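Local coordinates for protein BtGH115A (Bacteroides thetaiotaomicron, PDB 5BY3) that acts as a family GH115 4-O-methyl-alpha-glucuronidase with specificity for decorated arabinogalactans, at residues 20-25 against 53-58; 25-30 against 58-63; 65-70 against 103-108. All blocks are in the same frame, centred on the assembly; numbering follows the deposited sequence.

Contact 1: residues 20-25 against 53-58; sequences FVLQSG and TVLSAT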
loop_
_atom_site.group_PDB
_atom_site.type_symbol
_atom_site.label_atom_id
_atom_site.label_comp_id
_atom_site.label_asym_id
_atom_site.label_seq_id
_atom_site.Cartn_x
_atom_site.Cartn_y
_atom_site.Cartn_z
ATOM N N PHE A 20 -25.066 -29.063 -1.215
ATOM C CA PHE A 20 -23.916 -29.275 -2.149
ATOM C C PHE A 20 -22.731 -29.906 -1.393
ATOM O O PHE A 20 -22.312 -29.413 -0.335
ATOM C CB PHE A 20 -23.501 -27.922 -2.797
ATOM C CG PHE A 20 -22.248 -27.981 -3.672
ATOM C CD1 PHE A 20 -22.282 -28.543 -4.970
ATOM C CD2 PHE A 20 -21.023 -27.453 -3.213
ATOM C CE1 PHE A 20 -21.130 -28.592 -5.763
ATOM C CE2 PHE A 20 -19.872 -27.509 -4.005
ATOM C CZ PHE A 20 -19.930 -28.075 -5.277
ATOM N N VAL A 21 -22.190 -30.993 -1.939
ATOM C CA VAL A 21 -21.197 -31.827 -1.238
ATOM C C VAL A 21 -20.137 -32.241 -2.270
ATOM O O VAL A 21 -20.465 -32.665 -3.361
ATOM C CB VAL A 21 -21.839 -33.075 -0.529
ATOM C CG1 VAL A 21 -20.783 -33.911 0.183
ATOM C CG2 VAL A 21 -22.881 -32.690 0.517
ATOM N N LEU A 22 -18.870 -32.048 -1.934
ATOM C CA LEU A 22 -17.753 -32.536 -2.737
ATOM C C LEU A 22 -16.879 -33.440 -1.866
ATOM O O LEU A 22 -16.272 -32.958 -0.913
ATOM C CB LEU A 22 -16.906 -31.374 -3.217
ATOM C CG LEU A 22 -17.272 -30.539 -4.442
ATOM C CD1 LEU A 22 -16.005 -29.825 -4.861
ATOM C CD2 LEU A 22 -17.833 -31.343 -5.604
ATOM N N GLN A 23 -16.833 -34.736 -2.165
ATOM C CA GLN A 23 -16.044 -35.698 -1.357
ATOM C C GLN A 23 -14.595 -35.664 -1.870
ATOM O O GLN A 23 -14.386 -35.660 -3.069
ATOM C CB GLN A 23 -16.686 -37.121 -1.421
ATOM C CG GLN A 23 -15.781 -38.332 -1.134
ATOM C CD GLN A 23 -15.203 -38.352 0.284
ATOM O OE1 GLN A 23 -15.943 -38.234 1.284
ATOM N NE2 GLN A 23 -13.874 -38.508 0.383
ATOM N N SER A 24 -13.600 -35.627 -0.981
ATOM C CA SER A 24 -12.187 -35.637 -1.451
ATOM C C SER A 24 -11.814 -36.934 -2.176
ATOM O O SER A 24 -12.454 -37.945 -1.985
ATOM C CB SER A 24 -11.181 -35.328 -0.321
ATOM O OG SER A 24 -10.848 -36.459 0.454
ATOM N N GLY A 25 -10.763 -36.903 -2.980
ATOM C CA GLY A 25 -10.333 -38.076 -3.732
ATOM C C GLY A 25 -11.126 -38.289 -5.013
ATOM O O GLY A 25 -10.691 -39.064 -5.863
ATOM N N THR A 53 -5.399 -29.503 -5.013
ATOM C CA THR A 53 -4.559 -29.329 -3.819
ATOM C C THR A 53 -5.373 -29.657 -2.556
ATOM O O THR A 53 -4.945 -30.452 -1.721
ATOM C CB THR A 53 -3.966 -27.919 -3.737
ATOM O OG1 THR A 53 -3.335 -27.591 -4.980
ATOM C CG2 THR A 53 -2.928 -27.799 -2.633
ATOM N N VAL A 54 -6.561 -29.077 -2.442
ATOM C CA VAL A 54 -7.268 -29.089 -1.178
ATOM C C VAL A 54 -7.990 -30.397 -1.060
ATOM O O VAL A 54 -8.019 -30.954 0.022
ATOM C CB VAL A 54 -8.245 -27.883 -1.023
ATOM C CG1 VAL A 54 -9.234 -28.037 0.154
ATOM C CG2 VAL A 54 -7.459 -26.602 -0.845
ATOM N N LEU A 55 -8.545 -30.879 -2.168
ATOM C CA LEU A 55 -9.469 -32.010 -2.152
ATOM C C LEU A 55 -9.020 -33.253 -2.933
ATOM O O LEU A 55 -9.716 -34.251 -2.917
ATOM C CB LEU A 55 -10.865 -31.588 -2.634
ATOM C CG LEU A 55 -11.773 -30.803 -1.697
ATOM C CD1 LEU A 55 -13.009 -30.410 -2.481
ATOM C CD2 LEU A 55 -12.203 -31.611 -0.478
ATOM N N SER A 56 -7.880 -33.216 -3.619
ATOM C CA SER A 56 -7.438 -34.375 -4.437
ATOM C C SER A 56 -8.523 -34.713 -5.488
ATOM O O SER A 56 -8.789 -35.881 -5.795
ATOM C CB SER A 56 -7.086 -35.584 -3.555
ATOM O OG SER A 56 -6.158 -35.192 -2.564
ATOM N N ALA A 57 -9.141 -33.652 -6.006
ATOM C CA ALA A 57 -10.314 -33.730 -6.855
ATOM C C ALA A 57 -9.996 -33.145 -8.221
ATOM O O ALA A 57 -9.656 -31.964 -8.331
ATOM C CB ALA A 57 -11.481 -32.999 -6.201
ATOM N N THR A 58 -10.072 -33.986 -9.253
ATOM C CA THR A 58 -9.745 -33.550 -10.622
ATOM C C THR A 58 -10.984 -32.959 -11.284
ATOM O O THR A 58 -12.015 -33.627 -11.403
ATOM C CB THR A 58 -9.180 -34.699 -11.463
ATOM O OG1 THR A 58 -8.165 -35.370 -10.707
ATOM C CG2 THR A 58 -8.601 -34.199 -12.819
#
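L22 and L55 reach each other because each sets CG anti to its own carbonyl carbon, with chi1 at -82° in L22 and -76° in L55. From there the two side chains cross at about a right angle and meet methyl against methyl, L22 CD1 lying 3.9 Å from L55 CD1; L22 CB is 4.1 Å from that same L55 methyl. The other branch of L55 goes to the serine: its CD2 sits 3.9 Å from S24 CB. S24 also lays CB 3.2 Å from L55 O, while its hydroxyl stays farther off. That carbonyl oxygen takes the one hydrogen bond between the segments, from G25 N at 2.9 Å, the donor coming nearly along the C=O axis.

What is being joined here is strand 20-23, which pairs antiparallel with strand 145-148, and the C-terminal end of helix 38-55, the helix of the beta-alpha-beta unit that runs on into strand 59-62. S56 is where the chain leaves the helix, with positive phi, and a backbone hydrogen bond joins A57 to L51 there. The bond from G25 thus gives the carbonyl of L55, at the helix end, a donor from outside the helix. F146 of strand 145-148 packs on L55 as well. Cutting L55 back to an alanine takes away both methyls and would probably open a gap between L22, S24 CB and F146, leaving the backbone bond from the turn at G25 as the main tie to the helix end.

G25 itself has a phi of 82°, where a side chain would be jammed against the carbonyl O of S24. S24 O, on the same peptide as G25 N, accepts from Q23 NE2 at 2.8 Å, the glutamine curling its amide round to reach it.

Contact 2: residues 25-30 against 58-63; sequences GQPVAI and TAHIDT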
loop_
_atom_site.group_PDB
_atom_site.type_symbol
_atom_site.label_atom_id
_atom_site.label_comp_id
_atom_site.label_asym_id
_atom_site.label_seq_id
_atom_site.Cartn_x
_atom_site.Cartn_y
_atom_site.Cartn_z
ATOM N N GLY A 25 -10.763 -36.903 -2.980
ATOM C CA GLY A 25 -10.333 -38.076 -3.732
ATOM C C GLY A 25 -11.126 -38.289 -5.013
ATOM O O GLY A 25 -10.691 -39.064 -5.863
ATOM N N GLN A 26 -12.260 -37.590 -5.155
ATOM C CA GLN A 26 -13.212 -37.780 -6.261
ATOM C C GLN A 26 -13.193 -36.628 -7.268
ATOM O O GLN A 26 -13.054 -35.474 -6.848
ATOM C CB GLN A 26 -14.645 -37.918 -5.725
ATOM C CG GLN A 26 -15.079 -39.351 -5.521
ATOM C CD GLN A 26 -16.349 -39.490 -4.722
ATOM O OE1 GLN A 26 -17.293 -38.697 -4.869
ATOM N NE2 GLN A 26 -16.396 -40.528 -3.874
ATOM N N PRO A 27 -13.378 -36.921 -8.581
ATOM C CA PRO A 27 -13.378 -35.837 -9.550
ATOM C C PRO A 27 -14.655 -34.999 -9.448
ATOM O O PRO A 27 -15.618 -35.387 -8.759
ATOM C CB PRO A 27 -13.317 -36.566 -10.916
ATOM C CG PRO A 27 -13.260 -38.024 -10.625
ATOM C CD PRO A 27 -13.765 -38.191 -9.225
ATOM N N VAL A 28 -14.660 -33.867 -10.140
ATOM C CA VAL A 28 -15.817 -32.981 -10.120
ATOM C C VAL A 28 -16.017 -32.353 -11.488
ATOM O O VAL A 28 -15.042 -31.890 -12.089
ATOM C CB VAL A 28 -15.692 -31.908 -9.009
ATOM C CG1 VAL A 28 -14.364 -31.159 -9.089
ATOM C CG2 VAL A 28 -16.876 -30.943 -9.041
ATOM N N ALA A 29 -17.269 -32.362 -11.968
ATOM C CA ALA A 29 -17.610 -31.805 -13.299
ATOM C C ALA A 29 -18.035 -30.337 -13.208
ATOM O O ALA A 29 -18.878 -29.939 -12.363
ATOM C CB ALA A 29 -18.705 -32.623 -13.991
ATOM N N ILE A 30 -17.448 -29.537 -14.093
ATOM C CA ILE A 30 -17.693 -28.121 -14.100
ATOM C C ILE A 30 -18.249 -27.671 -15.457
ATOM O O ILE A 30 -17.622 -27.886 -16.469
ATOM C CB ILE A 30 -16.445 -27.316 -13.648
ATOM C CG1 ILE A 30 -15.852 -27.910 -12.326
ATOM C CG2 ILE A 30 -16.852 -25.859 -13.486
ATOM C CD1 ILE A 30 -14.722 -27.137 -11.639
ATOM N N THR A 58 -10.072 -33.986 -9.253
ATOM C CA THR A 58 -9.745 -33.550 -10.622
ATOM C C THR A 58 -10.984 -32.959 -11.284
ATOM O O THR A 58 -12.015 -33.627 -11.403
ATOM C CB THR A 58 -9.180 -34.699 -11.463
ATOM O OG1 THR A 58 -8.165 -35.370 -10.707
ATOM C CG2 THR A 58 -8.601 -34.199 -12.819
ATOM N N ALA A 59 -10.868 -31.697 -11.680
ATOM C CA ALA A 59 -11.943 -30.964 -12.320
ATOM C C ALA A 59 -12.054 -31.316 -13.809
ATOM O O ALA A 59 -11.042 -31.350 -14.525
ATOM C CB ALA A 59 -11.710 -29.481 -12.136
ATOM N N HIS A 60 -13.274 -31.604 -14.246
ATOM C CA HIS A 60 -13.577 -31.974 -15.637
ATOM C C HIS A 60 -14.498 -30.898 -16.204
ATOM O O HIS A 60 -15.648 -30.760 -15.760
ATOM C CB HIS A 60 -14.280 -33.352 -15.729
ATOM C CG HIS A 60 -13.479 -34.507 -15.190
ATOM N ND1 HIS A 60 -14.038 -35.749 -14.956
ATOM C CD2 HIS A 60 -12.167 -34.617 -14.848
ATOM C CE1 HIS A 60 -13.109 -36.572 -14.497
ATOM N NE2 HIS A 60 -11.967 -35.908 -14.418
ATOM N N ILE A 61 -14.001 -30.131 -17.168
ATOM C CA ILE A 61 -14.815 -29.078 -17.797
ATOM C C ILE A 61 -15.671 -29.651 -18.939
ATOM O O ILE A 61 -15.150 -29.943 -20.020
ATOM C CB ILE A 61 -13.955 -27.871 -18.298
ATOM C CG1 ILE A 61 -12.896 -27.414 -17.250
ATOM C CG2 ILE A 61 -14.831 -26.728 -18.838
ATOM C CD1 ILE A 61 -13.401 -26.688 -16.013
ATOM N N ASP A 62 -16.969 -29.836 -18.674
ATOM C CA ASP A 62 -17.960 -30.087 -19.715
ATOM C C ASP A 62 -18.562 -28.728 -20.163
ATOM O O ASP A 62 -18.254 -27.676 -19.584
ATOM C CB ASP A 62 -19.014 -31.090 -19.211
ATOM C CG ASP A 62 -19.910 -31.645 -20.333
ATOM O OD1 ASP A 62 -19.643 -32.753 -20.846
ATOM O OD2 ASP A 62 -20.899 -30.972 -20.700
ATOM N N THR A 63 -19.380 -28.738 -21.212
ATOM C CA THR A 63 -20.027 -27.513 -21.699
ATOM C C THR A 63 -21.496 -27.443 -21.265
ATOM O O THR A 63 -22.101 -26.369 -21.302
ATOM C CB THR A 63 -19.928 -27.391 -23.228
ATOM O OG1 THR A 63 -20.571 -28.522 -23.833
ATOM C CG2 THR A 63 -18.448 -27.322 -23.686
#
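I30 packs against both A59 and I61. Starting at its CB, the first neighbour across the contact is I61 CD1, 3.9 Å away. The CG2 branch turns instead toward strand 68-72, where it packs by the carbonyl of I68. CG1 lies anti to the carbonyl carbon (chi1 -49°), and the chain then runs on extended, which carries CD1 back along the strand to within 3.8 Å of A59 CB. L44 and L51 of helix 38-55 also touch this side chain.

The backbones run parallel, strand 28-30 and strand 59-62 differing in direction by 32°. V28 N donates to T58 O; V28 O then takes H60 N at 2.8 Å, and I30 N donates to H60 O at 2.7 Å. A fourth, from D62 N to I30 O, is weak. The D62 carboxylate is engaged elsewhere, its OD2 accepting from N64 N and T65 N in the turn that follows.

This is a beta-alpha-beta crossover: helix 38-55 connects the two strands and covers the face carrying V28, I30 and A59, with I61 at its exposed edge. On the other, exposed face P27 and H60 lie side by side, pointing the same way, with P27 CB 3.6 Å from H60 CE1.

Because every hydrogen bond between the segments is main chain to main chain, the parallel register needs no polar side chain to set it, and the side chains on the helix-covered face can be wholly apolar.

Contact 3: residues 65-70 against 103-108; sequences TGNIIV and DGKLVV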
loop_
_atom_site.group_PDB
_atom_site.type_symbol
_atom_site.label_atom_id
_atom_site.label_comp_id
_atom_site.label_asym_id
_atom_site.label_seq_id
_atom_site.Cartn_x
_atom_site.Cartn_y
_atom_site.Cartn_z
ATOM N N THR A 65 -23.166 -30.426 -18.748
ATOM C CA THR A 65 -23.420 -31.081 -17.451
ATOM C C THR A 65 -22.324 -30.807 -16.405
ATOM O O THR A 65 -21.124 -30.994 -16.669
ATOM C CB THR A 65 -23.624 -32.612 -17.609
ATOM O OG1 THR A 65 -24.460 -32.867 -18.745
ATOM C CG2 THR A 65 -24.252 -33.259 -16.331
ATOM N N GLY A 66 -22.761 -30.374 -15.220
ATOM C CA GLY A 66 -21.871 -30.203 -14.077
ATOM C C GLY A 66 -22.568 -30.216 -12.735
ATOM O O GLY A 66 -23.772 -29.974 -12.646
ATOM N N ASN A 67 -21.802 -30.534 -11.694
ATOM C CA ASN A 67 -22.198 -30.238 -10.312
ATOM C C ASN A 67 -21.859 -28.809 -9.826
ATOM O O ASN A 67 -22.472 -28.334 -8.874
ATOM C CB ASN A 67 -21.703 -31.316 -9.341
ATOM C CG ASN A 67 -22.795 -32.308 -8.985
ATOM O OD1 ASN A 67 -23.710 -31.991 -8.216
ATOM N ND2 ASN A 67 -22.708 -33.516 -9.540
ATOM N N ILE A 68 -20.889 -28.159 -10.482
ATOM C CA ILE A 68 -20.615 -26.730 -10.352
ATOM C C ILE A 68 -20.894 -26.137 -11.723
ATOM O O ILE A 68 -20.226 -26.501 -12.691
ATOM C CB ILE A 68 -19.136 -26.389 -9.985
ATOM C CG1 ILE A 68 -18.708 -26.986 -8.637
ATOM C CG2 ILE A 68 -18.899 -24.877 -10.008
ATOM C CD1 ILE A 68 -17.214 -26.899 -8.360
ATOM N N ILE A 69 -21.858 -25.215 -11.787
ATOM C CA ILE A 69 -22.221 -24.507 -13.020
ATOM C C ILE A 69 -21.706 -23.060 -12.917
ATOM O O ILE A 69 -21.904 -22.405 -11.877
ATOM C CB ILE A 69 -23.767 -24.458 -13.226
ATOM C CG1 ILE A 69 -24.499 -25.771 -12.817
ATOM C CG2 ILE A 69 -24.107 -23.961 -14.627
ATOM C CD1 ILE A 69 -24.518 -26.915 -13.829
ATOM N N VAL A 70 -21.065 -22.551 -13.978
ATOM C CA VAL A 70 -20.565 -21.172 -13.968
ATOM C C VAL A 70 -20.892 -20.405 -15.243
ATOM O O VAL A 70 -20.747 -20.936 -16.350
ATOM C CB VAL A 70 -19.042 -21.059 -13.647
ATOM C CG1 VAL A 70 -18.584 -22.108 -12.639
ATOM C CG2 VAL A 70 -18.185 -21.153 -14.892
ATOM N N ASP A 103 -31.426 -28.902 -6.775
ATOM C CA ASP A 103 -30.763 -30.173 -7.079
ATOM C C ASP A 103 -29.414 -30.387 -6.348
ATOM O O ASP A 103 -28.871 -31.502 -6.342
ATOM C CB ASP A 103 -30.565 -30.281 -8.597
ATOM C CG ASP A 103 -31.836 -30.711 -9.337
ATOM O OD1 ASP A 103 -32.962 -30.323 -8.943
ATOM O OD2 ASP A 103 -31.700 -31.448 -10.338
ATOM N N GLY A 104 -28.876 -29.326 -5.744
ATOM C CA GLY A 104 -27.648 -29.424 -4.946
ATOM C C GLY A 104 -26.377 -29.161 -5.737
ATOM O O GLY A 104 -25.319 -29.740 -5.466
ATOM N N LYS A 105 -26.495 -28.281 -6.723
ATOM C CA LYS A 105 -25.383 -27.855 -7.569
ATOM C C LYS A 105 -24.959 -26.456 -7.151
ATOM O O LYS A 105 -25.775 -25.652 -6.710
ATOM C CB LYS A 105 -25.795 -27.888 -9.044
ATOM C CG LYS A 105 -26.264 -29.259 -9.503
ATOM C CD LYS A 105 -26.528 -29.254 -10.997
ATOM C CE LYS A 105 -26.776 -30.652 -11.563
ATOM N NZ LYS A 105 -28.135 -31.173 -11.228
ATOM N N LEU A 106 -23.671 -26.174 -7.263
ATOM C CA LEU A 106 -23.143 -24.864 -6.931
ATOM C C LEU A 106 -23.186 -24.021 -8.178
ATOM O O LEU A 106 -22.567 -24.373 -9.184
ATOM C CB LEU A 106 -21.705 -24.989 -6.428
ATOM C CG LEU A 106 -21.009 -23.706 -6.003
ATOM C CD1 LEU A 106 -21.799 -22.918 -4.963
ATOM C CD2 LEU A 106 -19.650 -24.084 -5.462
ATOM N N VAL A 107 -23.920 -22.911 -8.110
ATOM C CA VAL A 107 -24.085 -21.998 -9.256
ATOM C C VAL A 107 -23.276 -20.742 -8.980
ATOM O O VAL A 107 -23.371 -20.164 -7.887
ATOM C CB VAL A 107 -25.577 -21.652 -9.528
ATOM C CG1 VAL A 107 -25.750 -20.805 -10.808
ATOM C CG2 VAL A 107 -26.423 -22.925 -9.590
ATOM N N VAL A 108 -22.470 -20.363 -9.970
ATOM C CA VAL A 108 -21.668 -19.160 -9.953
ATOM C C VAL A 108 -22.104 -18.309 -11.143
ATOM O O VAL A 108 -21.801 -18.624 -12.316
ATOM C CB VAL A 108 -20.140 -19.448 -10.061
ATOM C CG1 VAL A 108 -19.338 -18.148 -10.054
ATOM C CG2 VAL A 108 -19.640 -20.384 -8.961
#
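K105 crosses N67 at about a right angle, CG 4.0 Å from N67 OD1, and then meets I69 at a slant, I69 CD1 lying 4.2 Å from K105 CD. Its CD and CE pass beside G66 O, CE at 3.3 Å. The last bend, chi4 75°, turns NZ toward D103 OD2 in a long salt bridge of 3.7 Å.

Farther along, the strands run parallel, and V70 and V108 lie side by side and point the same way, with V70 CG1 4.0 Å from V108 CB. I68 CG1 packs on L106 CB on this same face, which helix 113-126 covers through I120 and I123; F20 touches both I68 and L106. I69 and V107 point to the opposite face. From the backbone, L106 N donates to N67 O, just before the strand, then I69 N to L106 O at 2.8 Å and V108 N to I69 O. These are two inner strands of the mixed sheet.

The buried peptide groups are thus paired with one another, while at the open end the lysine's methylenes do the packing; CE, next to the ammonium, would probably be drawn slightly to the carbonyl oxygen of G66.

Overall arrangement
From the N terminus, strand 20-23 leads through the turn at G25 into strand 28-31, and helix 38-55 then brings the chain back. Contact 1 closes this first loop at the helix end; contact 2 closes the next one directly after it and shares G25 and T58 with it; because their segments alternate, the two cross along the chain. L22 CD2 against V28 CG2 links them in space. Contact 3 opens only after contact 2 has closed, and ties strand 68-72 to strand 106-110. Strands 28-31 and 68-72 are neighbours in the six-stranded mixed sheet, so contacts 2 and 3 continue one another across it, while F20 joins contact 1 to contact 3, packing also on N67 O and G104 O.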